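Long-range contacts in nicotinate phosphoribosyltransferase (Saccharomyces cerevisiae, PDB 1VLP), which catalyses the ATP-dependent first step of NAD biosynthesis from nicotinic acid, joining nicotinate to 5-phosphoribosyl 1-diphosphate to give nicotinate ribonucleotide: residues L21-M26 and T225-F230; A34-F39 and S136-I141; V42-K47 and I390-V395; G183-E188 and K219-G224. All blocks are in the same frame, centred on the assembly; numbering follows the deposited sequence.

Interactions 2 and 3 form one unit near the probable nicotinate site: their centres lie 12 Å apart, and W137 N donates to V42 O at 2.8 Å where the short helix meets the antiparallel sheet. Interaction 4 sits in the parallel sheet on the other side of the chain's centre, about 33 Å from interaction 3 between centres. Interaction 1 touches interaction 4 where T225, at the end of strand 222-225 and just before helix 228-234, meets E188, OG1 to OE1 at 2.6 Å. It also brings the two family regions together near the pocket: the side chain of S226 is about 3 Å from that of F189, and D25 about 3 Å from Y27, both probable nicotinate-binding residues.

Interaction 1: residues L21-M26 and T225-F230; sequences LLDTDM and TSNILF
L229 N donates to L22 O (2.8 Å), one of three backbone hydrogen bonds that pin the loop before helix 26-38 to the start of helix 228-234. M26 N gives another to S226 O (2.7 Å), and I228 N meets T24 O almost head-on, with a C=O...N angle of 176°.

Two side-chain bonds add to these. The trans chi1 of N227 (-175°) carries its amide across to D23, where ND2 gives a straight bond to OD1 (3.0 Å); the oxygen lies in the amide plane, although the carboxylate is turned 49° from it. D23 OD1 also forms a salt bridge with R194. N227 is the N-cap as well, its OD1 accepting from F230 N at 2.9 Å. S226 OG donates to D25 OD1 (2.6 Å) on the anti side of the carboxylate.

Apolar contacts are fewer: both methyls of L22 meet I228 CG2, while CG1 of I228 packs on CB of M26, a selenomethionine.

A leucine at N227 would probably leave F230 N without its cap and D23 without its amide donor. The contact is thus mainly polar yet buried; its bonds supply partners for the backbone and side-chain atoms named, and they tie the N-terminal loop to the helix next to the probable nicotinate site.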
loop_
_atom_site.group_PDB
_atom_site.type_symbol
_atom_site.label_atom_id
_atom_site.label_comp_id
_atom_site.label_asym_id
_atom_site.label_seq_id
_atom_site.Cartn_x
_atom_site.Cartn_y
_atom_site.Cartn_z
ATOM N N LEU A 21 -5.949 14.184 5.207
ATOM C CA LEU A 21 -5.156 13.665 4.097
ATOM C C LEU A 21 -3.979 12.786 4.566
ATOM O O LEU A 21 -3.368 12.084 3.761
ATOM C CB LEU A 21 -4.696 14.823 3.259
ATOM C CG LEU A 21 -5.861 15.505 2.482
ATOM C CD1 LEU A 21 -5.481 16.819 2.021
ATOM C CD2 LEU A 21 -6.288 14.667 1.316
ATOM N N LEU A 22 -3.673 12.812 5.867
ATOM C CA LEU A 22 -2.742 11.825 6.484
ATOM C C LEU A 22 -3.340 10.452 6.879
ATOM O O LEU A 22 -2.585 9.549 7.331
ATOM C CB LEU A 22 -2.121 12.443 7.746
ATOM C CG LEU A 22 -1.253 13.730 7.639
ATOM C CD1 LEU A 22 -0.492 13.992 8.920
ATOM C CD2 LEU A 22 -0.349 13.669 6.477
ATOM N N ASP A 23 -4.670 10.279 6.748
ATOM C CA ASP A 23 -5.310 8.988 6.959
ATOM C C ASP A 23 -5.126 8.172 5.675
ATOM O O ASP A 23 -6.047 8.015 4.835
ATOM C CB ASP A 23 -6.777 9.127 7.351
ATOM C CG ASP A 23 -7.428 7.761 7.639
ATOM O OD1 ASP A 23 -6.681 6.717 7.707
ATOM O OD2 ASP A 23 -8.687 7.709 7.781
ATOM N N THR A 24 -3.885 7.773 5.453
ATOM C CA THR A 24 -3.476 7.092 4.228
ATOM C C THR A 24 -2.127 6.418 4.497
ATOM O O THR A 24 -1.488 6.669 5.535
ATOM C CB THR A 24 -3.319 8.069 3.002
ATOM O OG1 THR A 24 -3.251 7.306 1.792
ATOM C CG2 THR A 24 -2.089 8.890 3.088
ATOM N N ASP A 25 -1.682 5.619 3.537
ATOM C CA ASP A 25 -0.366 4.982 3.621
ATOM C C ASP A 25 0.756 5.977 3.246
ATOM O O ASP A 25 0.593 6.717 2.260
ATOM C CB ASP A 25 -0.293 3.753 2.703
ATOM C CG ASP A 25 -1.295 2.625 3.108
ATOM O OD1 ASP A 25 -1.236 2.143 4.245
ATOM O OD2 ASP A 25 -2.154 2.270 2.293
HETATM N N MSE A 26 1.864 5.997 3.997
HETATM C CA MSE A 26 2.964 6.927 3.699
HETATM C C MSE A 26 3.429 6.853 2.276
HETATM O O MSE A 26 3.768 7.909 1.699
HETATM C CB MSE A 26 4.164 6.717 4.601
HETATM C CG MSE A 26 5.410 7.515 4.149
HETATM SE SE MSE A 26 6.672 7.417 5.608
HETATM C CE MSE A 26 8.371 7.848 4.490
ATOM N N THR A 225 3.918 2.276 11.601
ATOM C CA THR A 225 2.727 2.012 10.789
ATOM C C THR A 225 2.843 2.763 9.488
ATOM O O THR A 225 3.408 3.874 9.426
ATOM C CB THR A 225 1.382 2.372 11.505
ATOM O OG1 THR A 225 0.265 2.221 10.606
ATOM C CG2 THR A 225 1.423 3.712 12.106
ATOM N N SER A 226 2.301 2.151 8.444
ATOM C CA SER A 226 2.170 2.889 7.189
ATOM C C SER A 226 1.203 4.069 7.256
ATOM O O SER A 226 1.291 4.994 6.455
ATOM C CB SER A 226 1.827 1.988 6.015
ATOM O OG SER A 226 0.515 1.524 6.076
ATOM N N ASN A 227 0.276 4.057 8.199
ATOM C CA ASN A 227 -0.747 5.079 8.253
ATOM C C ASN A 227 -0.201 6.300 8.994
ATOM O O ASN A 227 0.070 6.265 10.226
ATOM C CB ASN A 227 -1.991 4.516 8.920
ATOM C CG ASN A 227 -3.150 5.492 8.894
ATOM O OD1 ASN A 227 -3.100 6.543 9.534
ATOM N ND2 ASN A 227 -4.196 5.167 8.125
ATOM N N ILE A 228 -0.028 7.378 8.252
ATOM C CA ILE A 228 0.652 8.523 8.798
ATOM C C ILE A 228 -0.142 9.111 9.964
ATOM O O ILE A 228 0.462 9.543 10.976
ATOM C CB ILE A 228 0.882 9.603 7.723
ATOM C CG1 ILE A 228 1.579 9.059 6.483
ATOM C CG2 ILE A 228 1.692 10.740 8.272
ATOM C CD1 ILE A 228 1.556 10.070 5.360
ATOM N N LEU A 229 -1.483 9.114 9.857
ATOM C CA LEU A 229 -2.316 9.678 10.930
ATOM C C LEU A 229 -2.159 8.883 12.237
ATOM O O LEU A 229 -2.034 9.494 13.296
ATOM C CB LEU A 229 -3.803 9.724 10.528
ATOM C CG LEU A 229 -4.692 10.602 11.404
ATOM C CD1 LEU A 229 -4.194 12.017 11.384
ATOM C CD2 LEU A 229 -6.060 10.575 10.908
ATOM N N PHE A 230 -2.174 7.559 12.133
ATOM C CA PHE A 230 -1.980 6.684 13.310
ATOM C C PHE A 230 -0.562 6.739 13.816
ATOM O O PHE A 230 -0.345 6.632 15.011
ATOM C CB PHE A 230 -2.414 5.261 13.039
ATOM C CG PHE A 230 -3.925 5.083 13.046
ATOM C CD1 PHE A 230 -4.639 5.407 14.178
ATOM C CD2 PHE A 230 -4.607 4.584 11.959
ATOM C CE1 PHE A 230 -6.014 5.237 14.248
ATOM C CE2 PHE A 230 -6.050 4.423 11.992
ATOM C CZ PHE A 230 -6.728 4.762 13.147
HETATM O O HOH W 1 -5.984 7.394 10.783
#

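Interaction 2: residues A34-F39 and S136-I141; sequences AVFTNF and SWKDTI
The end of helix 26-38 comes up against the short, weakly bonded helix 137-140, F36 and K138 having the closest CA atoms at 5.4 Å, with no direct hydrogen bond joining the two segments.

V35 carries the contact. Its CG2 methyl stands over the six-membered ring of W137, 3.6 Å from the centroid and 12° off the ring normal, a CH-pi contact. The other methyl, CG1, rests on W137 CB at 3.5 Å, so the valine straddles the root and the face of the indole. The trans first torsion of W137 (chi1 -159°) turns the indole so that its face lies under V35 CG2. From beyond, I141 CD1 reaches V35 CG2 at 3.9 Å, and F39 CD2 lies beside W137 CZ3 at 4.0 Å. Farther out, K138 brings its CD to the edge of the F36 ring, while its amine is held by P40 O.

Water 2 supplies the polar link between the segments: it donates to F39 O (2.8 Å) and accepts from K138 N. A serine in place of W137 would probably open a gap beneath the V35 methyls and leave F39 without its indole neighbour. W137 NE1 also bonds weakly to Y46 OH, and the indole touches E245 on helix 244-254. This is helix-end packing inside the N-terminal domain, where the short helix fills the space between helix 26-38 and strand 43-50 of the antiparallel sheet.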
loop_
_atom_site.group_PDB
_atom_site.type_symbol
_atom_site.label_atom_id
_atom_site.label_comp_id
_atom_site.label_asym_id
_atom_site.label_seq_id
_atom_site.Cartn_x
_atom_site.Cartn_y
_atom_site.Cartn_z
ATOM N N ALA A 34 6.916 12.422 -5.576
ATOM C CA ALA A 34 7.707 11.983 -6.745
ATOM C C ALA A 34 7.011 12.375 -8.066
ATOM O O ALA A 34 7.649 12.827 -9.019
ATOM C CB ALA A 34 7.963 10.459 -6.677
ATOM N N VAL A 35 5.677 12.219 -8.113
ATOM C CA VAL A 35 4.905 12.474 -9.314
ATOM C C VAL A 35 4.834 13.961 -9.571
ATOM O O VAL A 35 4.969 14.405 -10.718
ATOM C CB VAL A 35 3.522 11.861 -9.161
ATOM C CG1 VAL A 35 2.581 12.345 -10.178
ATOM C CG2 VAL A 35 3.660 10.312 -9.196
ATOM N N PHE A 36 4.603 14.714 -8.501
ATOM C CA PHE A 36 4.578 16.175 -8.574
ATOM C C PHE A 36 5.909 16.709 -9.110
ATOM O O PHE A 36 5.904 17.609 -9.939
ATOM C CB PHE A 36 4.274 16.796 -7.189
ATOM C CG PHE A 36 4.547 18.289 -7.129
ATOM C CD1 PHE A 36 3.707 19.176 -7.756
ATOM C CD2 PHE A 36 5.706 18.776 -6.497
ATOM C CE1 PHE A 36 3.958 20.558 -7.709
ATOM C CE2 PHE A 36 5.963 20.164 -6.461
ATOM C CZ PHE A 36 5.090 21.025 -7.068
ATOM N N THR A 37 7.011 16.162 -8.610
ATOM C CA THR A 37 8.354 16.625 -8.915
ATOM C C THR A 37 8.731 16.346 -10.395
ATOM O O THR A 37 9.285 17.213 -11.088
ATOM C CB THR A 37 9.392 16.056 -7.896
ATOM O OG1 THR A 37 9.111 16.555 -6.544
ATOM C CG2 THR A 37 10.818 16.459 -8.250
ATOM N N ASN A 38 8.417 15.139 -10.873
ATOM C CA ASN A 38 8.934 14.594 -12.108
ATOM C C ASN A 38 7.935 14.549 -13.250
ATOM O O ASN A 38 8.284 14.775 -14.406
ATOM C CB ASN A 38 9.458 13.179 -11.832
ATOM C CG ASN A 38 10.646 13.180 -10.910
ATOM O OD1 ASN A 38 11.752 13.560 -11.325
ATOM N ND2 ASN A 38 10.462 12.749 -9.670
ATOM N N PHE A 39 6.672 14.285 -12.925
ATOM C CA PHE A 39 5.635 14.073 -13.932
ATOM C C PHE A 39 4.316 14.832 -13.649
ATOM O O PHE A 39 3.244 14.265 -13.720
ATOM C CB PHE A 39 5.371 12.565 -14.056
ATOM C CG PHE A 39 6.618 11.755 -14.337
ATOM C CD1 PHE A 39 7.303 11.888 -15.541
ATOM C CD2 PHE A 39 7.119 10.859 -13.408
ATOM C CE1 PHE A 39 8.429 11.154 -15.808
ATOM C CE2 PHE A 39 8.244 10.127 -13.676
ATOM C CZ PHE A 39 8.901 10.270 -14.872
ATOM N N SER A 136 -4.718 14.335 -14.033
ATOM C CA SER A 136 -3.277 14.421 -13.867
ATOM C C SER A 136 -2.856 13.490 -12.740
ATOM O O SER A 136 -3.529 13.322 -11.752
ATOM C CB SER A 136 -2.850 15.883 -13.586
ATOM O OG SER A 136 -1.462 16.094 -13.748
ATOM N N TRP A 137 -1.689 12.895 -12.897
ATOM C CA TRP A 137 -1.186 11.947 -11.916
ATOM C C TRP A 137 -1.081 12.594 -10.518
ATOM O O TRP A 137 -1.501 11.976 -9.569
ATOM C CB TRP A 137 0.122 11.348 -12.418
ATOM C CG TRP A 137 0.534 10.022 -11.794
ATOM C CD1 TRP A 137 -0.178 9.248 -10.931
ATOM C CD2 TRP A 137 1.728 9.293 -12.081
ATOM N NE1 TRP A 137 0.485 8.119 -10.641
ATOM C CE2 TRP A 137 1.664 8.094 -11.335
ATOM C CE3 TRP A 137 2.862 9.535 -12.885
ATOM C CZ2 TRP A 137 2.714 7.156 -11.342
ATOM C CZ3 TRP A 137 3.882 8.595 -12.889
ATOM C CH2 TRP A 137 3.795 7.415 -12.136
ATOM N N LYS A 138 -0.618 13.840 -10.416
ATOM C CA LYS A 138 -0.546 14.555 -9.127
ATOM C C LYS A 138 -1.916 14.852 -8.493
ATOM O O LYS A 138 -1.990 15.058 -7.290
ATOM C CB LYS A 138 0.225 15.867 -9.240
ATOM C CG LYS A 138 -0.454 16.968 -9.949
ATOM C CD LYS A 138 0.539 18.118 -10.171
ATOM C CE LYS A 138 -0.110 19.291 -10.845
ATOM N NZ LYS A 138 -0.482 19.052 -12.263
ATOM N N ASP A 139 -2.961 14.883 -9.307
ATOM C CA ASP A 139 -4.346 15.105 -8.856
ATOM C C ASP A 139 -5.054 13.821 -8.458
ATOM O O ASP A 139 -6.148 13.878 -7.845
ATOM C CB ASP A 139 -5.206 15.755 -9.958
ATOM C CG ASP A 139 -4.886 17.213 -10.177
ATOM O OD1 ASP A 139 -4.177 17.810 -9.363
ATOM O OD2 ASP A 139 -5.341 17.756 -11.198
ATOM N N THR A 140 -4.517 12.662 -8.859
ATOM C CA THR A 140 -5.230 11.394 -8.707
ATOM C C THR A 140 -4.587 10.393 -7.743
ATOM O O THR A 140 -5.290 9.486 -7.174
ATOM C CB THR A 140 -5.458 10.725 -10.089
ATOM O OG1 THR A 140 -4.223 10.482 -10.706
ATOM C CG2 THR A 140 -6.306 11.640 -10.966
ATOM N N ILE A 141 -3.275 10.524 -7.585
ATOM C CA ILE A 141 -2.482 9.560 -6.786
ATOM C C ILE A 141 -2.985 9.300 -5.335
ATOM O O ILE A 141 -2.862 8.176 -4.826
ATOM C CB ILE A 141 -0.989 9.962 -6.840
ATOM C CG1 ILE A 141 -0.111 8.864 -6.254
ATOM C CG2 ILE A 141 -0.754 11.303 -6.143
ATOM C CD1 ILE A 141 0.945 8.479 -7.092
HETATM O O HOH W 2 0.727 14.810 -12.711
#

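Interaction 3: residues V42-K47 and I390-V395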
loop_
_atom_site.group_PDB
_atom_site.type_symbol
_atom_site.label_atom_id
_atom_site.label_comp_id
_atom_site.label_asym_id
_atom_site.label_seq_id
_atom_site.Cartn_x
_atom_site.Cartn_y
_atom_site.Cartn_z
ATOM N N VAL A 42 1.572 14.445 -16.667
ATOM C CA VAL A 42 1.148 13.115 -17.093
ATOM C C VAL A 42 -0.237 12.847 -16.557
ATOM O O VAL A 42 -0.557 13.208 -15.433
ATOM C CB VAL A 42 2.167 12.050 -16.554
ATOM C CG1 VAL A 42 1.645 10.642 -16.644
ATOM C CG2 VAL A 42 3.510 12.216 -17.235
ATOM N N THR A 43 -1.058 12.199 -17.384
ATOM C CA THR A 43 -2.431 11.872 -17.031
ATOM C C THR A 43 -2.543 10.363 -16.851
ATOM O O THR A 43 -1.804 9.566 -17.471
ATOM C CB THR A 43 -3.480 12.399 -18.046
ATOM O OG1 THR A 43 -3.377 11.715 -19.302
ATOM C CG2 THR A 43 -3.304 13.881 -18.256
ATOM N N VAL A 44 -3.405 9.978 -15.919
ATOM C CA VAL A 44 -3.562 8.573 -15.602
ATOM C C VAL A 44 -5.026 8.237 -15.345
ATOM O O VAL A 44 -5.879 9.133 -15.101
ATOM C CB VAL A 44 -2.753 8.193 -14.313
ATOM C CG1 VAL A 44 -1.233 8.401 -14.508
ATOM C CG2 VAL A 44 -3.301 8.994 -13.073
ATOM N N THR A 45 -5.301 6.928 -15.392
ATOM C CA THR A 45 -6.598 6.417 -14.950
ATOM C C THR A 45 -6.325 5.253 -14.008
ATOM O O THR A 45 -5.547 4.364 -14.346
ATOM C CB THR A 45 -7.463 5.943 -16.133
ATOM O OG1 THR A 45 -7.768 7.071 -16.955
ATOM C CG2 THR A 45 -8.742 5.305 -15.638
ATOM N N TYR A 46 -6.988 5.242 -12.850
ATOM C CA TYR A 46 -7.040 4.065 -11.942
ATOM C C TYR A 46 -8.413 3.429 -12.025
ATOM O O TYR A 46 -9.417 4.154 -12.246
ATOM C CB TYR A 46 -6.809 4.461 -10.465
ATOM C CG TYR A 46 -5.463 5.077 -10.126
ATOM C CD1 TYR A 46 -5.215 6.435 -10.389
ATOM C CD2 TYR A 46 -4.449 4.328 -9.534
ATOM C CE1 TYR A 46 -3.995 7.017 -10.079
ATOM C CE2 TYR A 46 -3.223 4.908 -9.223
ATOM C CZ TYR A 46 -3.020 6.268 -9.520
ATOM O OH TYR A 46 -1.852 6.892 -9.206
ATOM N N LYS A 47 -8.491 2.116 -11.779
ATOM C CA LYS A 47 -9.749 1.410 -11.835
ATOM C C LYS A 47 -9.919 0.526 -10.632
ATOM O O LYS A 47 -9.027 -0.161 -10.235
ATOM C CB LYS A 47 -9.848 0.545 -13.097
ATOM C CG LYS A 47 -10.908 -0.581 -13.002
ATOM C CD LYS A 47 -10.986 -1.512 -14.250
ATOM C CE LYS A 47 -12.168 -2.532 -14.130
ATOM N NZ LYS A 47 -11.896 -3.816 -13.383
ATOM N N ILE A 390 -7.695 -0.817 -6.234
ATOM C CA ILE A 390 -7.817 0.328 -7.150
ATOM C C ILE A 390 -6.421 0.424 -7.757
ATOM O O ILE A 390 -5.458 0.712 -7.076
ATOM C CB ILE A 390 -8.275 1.634 -6.454
ATOM C CG1 ILE A 390 -9.730 1.539 -6.095
ATOM C CG2 ILE A 390 -8.041 2.853 -7.351
ATOM C CD1 ILE A 390 -10.224 2.676 -5.228
ATOM N N LYS A 391 -6.329 0.035 -9.026
ATOM C CA LYS A 391 -5.077 -0.211 -9.737
ATOM C C LYS A 391 -4.838 0.800 -10.864
ATOM O O LYS A 391 -5.787 1.208 -11.509
ATOM C CB LYS A 391 -5.158 -1.584 -10.403
ATOM C CG LYS A 391 -6.271 -1.725 -11.496
ATOM C CD LYS A 391 -6.646 -3.198 -11.830
ATOM C CE LYS A 391 -7.593 -3.290 -13.036
ATOM N NZ LYS A 391 -7.450 -4.654 -13.654
ATOM N N LEU A 392 -3.591 1.154 -11.096
ATOM C CA LEU A 392 -3.236 1.991 -12.221
ATOM C C LEU A 392 -3.554 1.182 -13.485
ATOM O O LEU A 392 -3.093 0.022 -13.613
ATOM C CB LEU A 392 -1.754 2.391 -12.149
ATOM C CG LEU A 392 -1.277 3.304 -13.259
ATOM C CD1 LEU A 392 -1.985 4.626 -13.235
ATOM C CD2 LEU A 392 0.264 3.450 -13.172
ATOM N N LEU A 393 -4.360 1.763 -14.381
ATOM C CA LEU A 393 -4.790 1.111 -15.623
ATOM C C LEU A 393 -4.163 1.693 -16.901
ATOM O O LEU A 393 -3.875 0.961 -17.874
ATOM C CB LEU A 393 -6.314 1.273 -15.746
ATOM C CG LEU A 393 -7.163 0.543 -16.779
ATOM C CD1 LEU A 393 -7.670 -0.789 -16.247
ATOM C CD2 LEU A 393 -8.337 1.405 -17.091
ATOM N N GLU A 394 -4.020 3.010 -16.928
ATOM C CA GLU A 394 -3.582 3.703 -18.113
ATOM C C GLU A 394 -2.758 4.942 -17.751
ATOM O O GLU A 394 -3.072 5.579 -16.763
ATOM C CB GLU A 394 -4.834 4.135 -18.865
ATOM C CG GLU A 394 -4.739 4.268 -20.307
ATOM C CD GLU A 394 -6.106 4.512 -20.935
ATOM O OE1 GLU A 394 -6.608 5.660 -20.840
ATOM O OE2 GLU A 394 -6.662 3.547 -21.533
ATOM N N VAL A 395 -1.765 5.252 -18.586
ATOM C CA VAL A 395 -0.898 6.438 -18.449
ATOM C C VAL A 395 -0.702 7.113 -19.831
ATOM O O VAL A 395 -0.199 6.458 -20.738
ATOM C CB VAL A 395 0.472 6.055 -17.861
ATOM C CG1 VAL A 395 1.320 7.326 -17.573
ATOM C CG2 VAL A 395 0.326 5.238 -16.510
#
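T45 O is gripped by two consecutive backbone donors, L393 N at 2.9 Å and E394 N at 3.3 Å, both in its carbonyl plane. In return, T45 N donates to E394 O at 2.9 Å. Farther along, K47 and K391 form a hydrogen-bonded pair, exchanging bonds in both directions.

The doubled grip on T45 marks a classic beta bulge: L393 and E394 both face T45, and the register slips by one residue before Y46 pairs with L392. The strands are antiparallel neighbours in the five-stranded sheet, where 43-50 lies between 126-134 and 388-395.

On the face carrying V44, Y46, L392 and V395 the packing is apolar. L392 CD1 sits over the centre of the Y46 ring, 4.2 Å from the centroid, and the same methyl meets V44 CB. A trans chi1 at L392 (-178°) swings the branch across to both. The Y46 hydroxyl is bonded to E245 of helix 244-254.

Two further apolar contacts flank these. I390 CG2 touches Y46 CB at 3.7 Å, and just before strand 43-50 begins, V42 CG1 presses tightly on V395 CG1, 3.5 Å away.

On the opposite face from Y46, the side chains of K47 and K391 run alongside each other in the modelled copy, with K47 NZ bonded to T49 OG1, though the position of the K47 end is doubtful.

Interaction 4: residues G183-E188 and K219-G224; sequences GIRFSE and KSLLLG
R185 and F186 make the first contacts with the segment leading into strand 222-225. The guanidinium of R185 approaches S220 O in that carbonyl's plane, NH2 donating at 3.0 Å while NE adds a weak bond; S220 O lies near the guanidinium edge, though tilted 26° from its plane. L223 CD2 covers one face of the same group, 3.8 Å above its centre, so a leucine methyl and a carbonyl together restrict how the group can turn. A bend at chi3 (110°) brings the guanidinium back over S220 and L223.

Next to it the backbones pair. F186 N donates to L221 O nearly in line with the carbonyl, at 3.0 Å, and L223 N answers to F186 O at 2.9 Å; E188 N then reaches G224 O at 3.1 Å. Strands 186-188 and 222-225 are thus parallel neighbours at one end of the six-stranded parallel sheet, within a region of the TIM-barrel clan. The intervening helix 197-213 makes the link between them a beta-alpha-beta crossover.

Outside this pairing, F186 CE2 touches L222 CD1 at 3.9 Å, and the ring also meets F180 of helix 168-181. L221 CB lies against I184 O at 3.6 Å, a carbonyl oxygen buried with no polar partner in the model. G183, just before I184 and at positive phi, is the C-prime residue of the Schellman motif that ends helix 168-181 and turns the chain into the strand. Strand 360-365 flanks the other edge of 186-188, bonding to S187, while the carboxylate of E188 is held by T225, G190 and Q200.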
loop_
_atom_site.group_PDB
_atom_site.type_symbol
_atom_site.label_atom_id
_atom_site.label_comp_id
_atom_site.label_asym_id
_atom_site.label_seq_id
_atom_site.Cartn_x
_atom_site.Cartn_y
_atom_site.Cartn_z
ATOM N N GLY A 183 11.514 -11.732 18.123
ATOM C CA GLY A 183 12.395 -10.678 17.645
ATOM C C GLY A 183 12.084 -10.141 16.266
ATOM O O GLY A 183 12.975 -9.678 15.571
ATOM N N ILE A 184 10.813 -10.178 15.893
ATOM C CA ILE A 184 10.356 -9.790 14.584
ATOM C C ILE A 184 10.196 -8.252 14.500
ATOM O O ILE A 184 9.498 -7.688 15.314
ATOM C CB ILE A 184 9.022 -10.459 14.201
ATOM C CG1 ILE A 184 9.075 -12.002 14.303
ATOM C CG2 ILE A 184 8.589 -10.006 12.848
ATOM C CD1 ILE A 184 10.028 -12.690 13.467
ATOM N N ARG A 185 10.850 -7.627 13.512
ATOM C CA ARG A 185 10.732 -6.185 13.264
ATOM C C ARG A 185 9.609 -6.032 12.212
ATOM O O ARG A 185 9.713 -6.518 11.072
ATOM C CB ARG A 185 12.060 -5.564 12.761
ATOM C CG ARG A 185 13.176 -5.643 13.734
ATOM C CD ARG A 185 14.323 -4.764 13.277
ATOM N NE ARG A 185 14.471 -3.599 14.133
ATOM C CZ ARG A 185 14.950 -2.420 13.739
ATOM N NH1 ARG A 185 15.325 -2.210 12.471
ATOM N NH2 ARG A 185 15.034 -1.430 14.621
ATOM N N PHE A 186 8.514 -5.383 12.596
ATOM C CA PHE A 186 7.358 -5.287 11.735
ATOM C C PHE A 186 6.716 -3.943 11.801
ATOM O O PHE A 186 6.888 -3.176 12.772
ATOM C CB PHE A 186 6.298 -6.382 12.045
ATOM C CG PHE A 186 5.557 -6.178 13.323
ATOM C CD1 PHE A 186 6.119 -6.614 14.533
ATOM C CD2 PHE A 186 4.320 -5.499 13.360
ATOM C CE1 PHE A 186 5.487 -6.427 15.716
ATOM C CE2 PHE A 186 3.665 -5.326 14.576
ATOM C CZ PHE A 186 4.255 -5.756 15.735
ATOM N N SER A 187 5.986 -3.654 10.741
ATOM C CA SER A 187 5.097 -2.503 10.724
ATOM C C SER A 187 3.667 -2.917 10.382
ATOM O O SER A 187 3.424 -3.909 9.700
ATOM C CB SER A 187 5.622 -1.452 9.747
ATOM O OG SER A 187 5.521 -1.964 8.434
ATOM N N GLU A 188 2.720 -2.147 10.891
ATOM C CA GLU A 188 1.308 -2.260 10.569
ATOM C C GLU A 188 1.052 -1.614 9.228
ATOM O O GLU A 188 1.584 -0.537 8.919
ATOM C CB GLU A 188 0.499 -1.529 11.674
ATOM C CG GLU A 188 -0.992 -1.782 11.594
ATOM C CD GLU A 188 -1.713 -0.936 10.575
ATOM O OE1 GLU A 188 -1.270 0.180 10.196
ATOM O OE2 GLU A 188 -2.760 -1.414 10.131
ATOM N N LYS A 219 10.081 -1.698 21.802
ATOM C CA LYS A 219 10.032 -0.433 21.046
ATOM C C LYS A 219 10.783 -0.483 19.757
ATOM O O LYS A 219 10.284 0.022 18.754
ATOM C CB LYS A 219 10.516 0.755 21.897
ATOM C CG LYS A 219 9.436 1.189 22.823
ATOM C CD LYS A 219 9.859 2.468 23.587
ATOM C CE LYS A 219 8.826 2.940 24.620
ATOM N NZ LYS A 219 7.429 2.435 24.339
ATOM N N SER A 220 11.970 -1.091 19.776
ATOM C CA SER A 220 12.792 -1.182 18.584
ATOM C C SER A 220 12.347 -2.265 17.588
ATOM O O SER A 220 12.863 -2.322 16.468
ATOM C CB SER A 220 14.274 -1.366 18.932
ATOM O OG SER A 220 14.533 -2.600 19.549
ATOM N N LEU A 221 11.452 -3.150 18.001
ATOM C CA LEU A 221 10.914 -4.160 17.094
ATOM C C LEU A 221 9.717 -3.619 16.271
ATOM O O LEU A 221 9.482 -4.046 15.141
ATOM C CB LEU A 221 10.506 -5.408 17.905
ATOM C CG LEU A 221 11.647 -6.058 18.713
ATOM C CD1 LEU A 221 11.164 -7.235 19.495
ATOM C CD2 LEU A 221 12.814 -6.474 17.838
ATOM N N LEU A 222 8.930 -2.734 16.874
ATOM C CA LEU A 222 7.839 -2.091 16.161
ATOM C C LEU A 222 8.456 -0.937 15.327
ATOM O O LEU A 222 8.933 0.078 15.861
ATOM C CB LEU A 222 6.770 -1.582 17.125
ATOM C CG LEU A 222 5.686 -0.801 16.399
ATOM C CD1 LEU A 222 4.889 -1.731 15.438
ATOM C CD2 LEU A 222 4.771 -0.119 17.329
ATOM N N LEU A 223 8.487 -1.149 14.034
ATOM C CA LEU A 223 9.033 -0.170 13.123
ATOM C C LEU A 223 8.128 1.035 13.055
ATOM O O LEU A 223 8.596 2.181 12.905
ATOM C CB LEU A 223 9.211 -0.765 11.732
ATOM C CG LEU A 223 10.198 -1.934 11.731
ATOM C CD1 LEU A 223 10.272 -2.546 10.323
ATOM C CD2 LEU A 223 11.544 -1.515 12.235
ATOM N N GLY A 224 6.833 0.750 13.115
ATOM C CA GLY A 224 5.768 1.768 13.037
ATOM C C GLY A 224 4.552 1.316 12.285
ATOM O O GLY A 224 4.148 0.136 12.325
#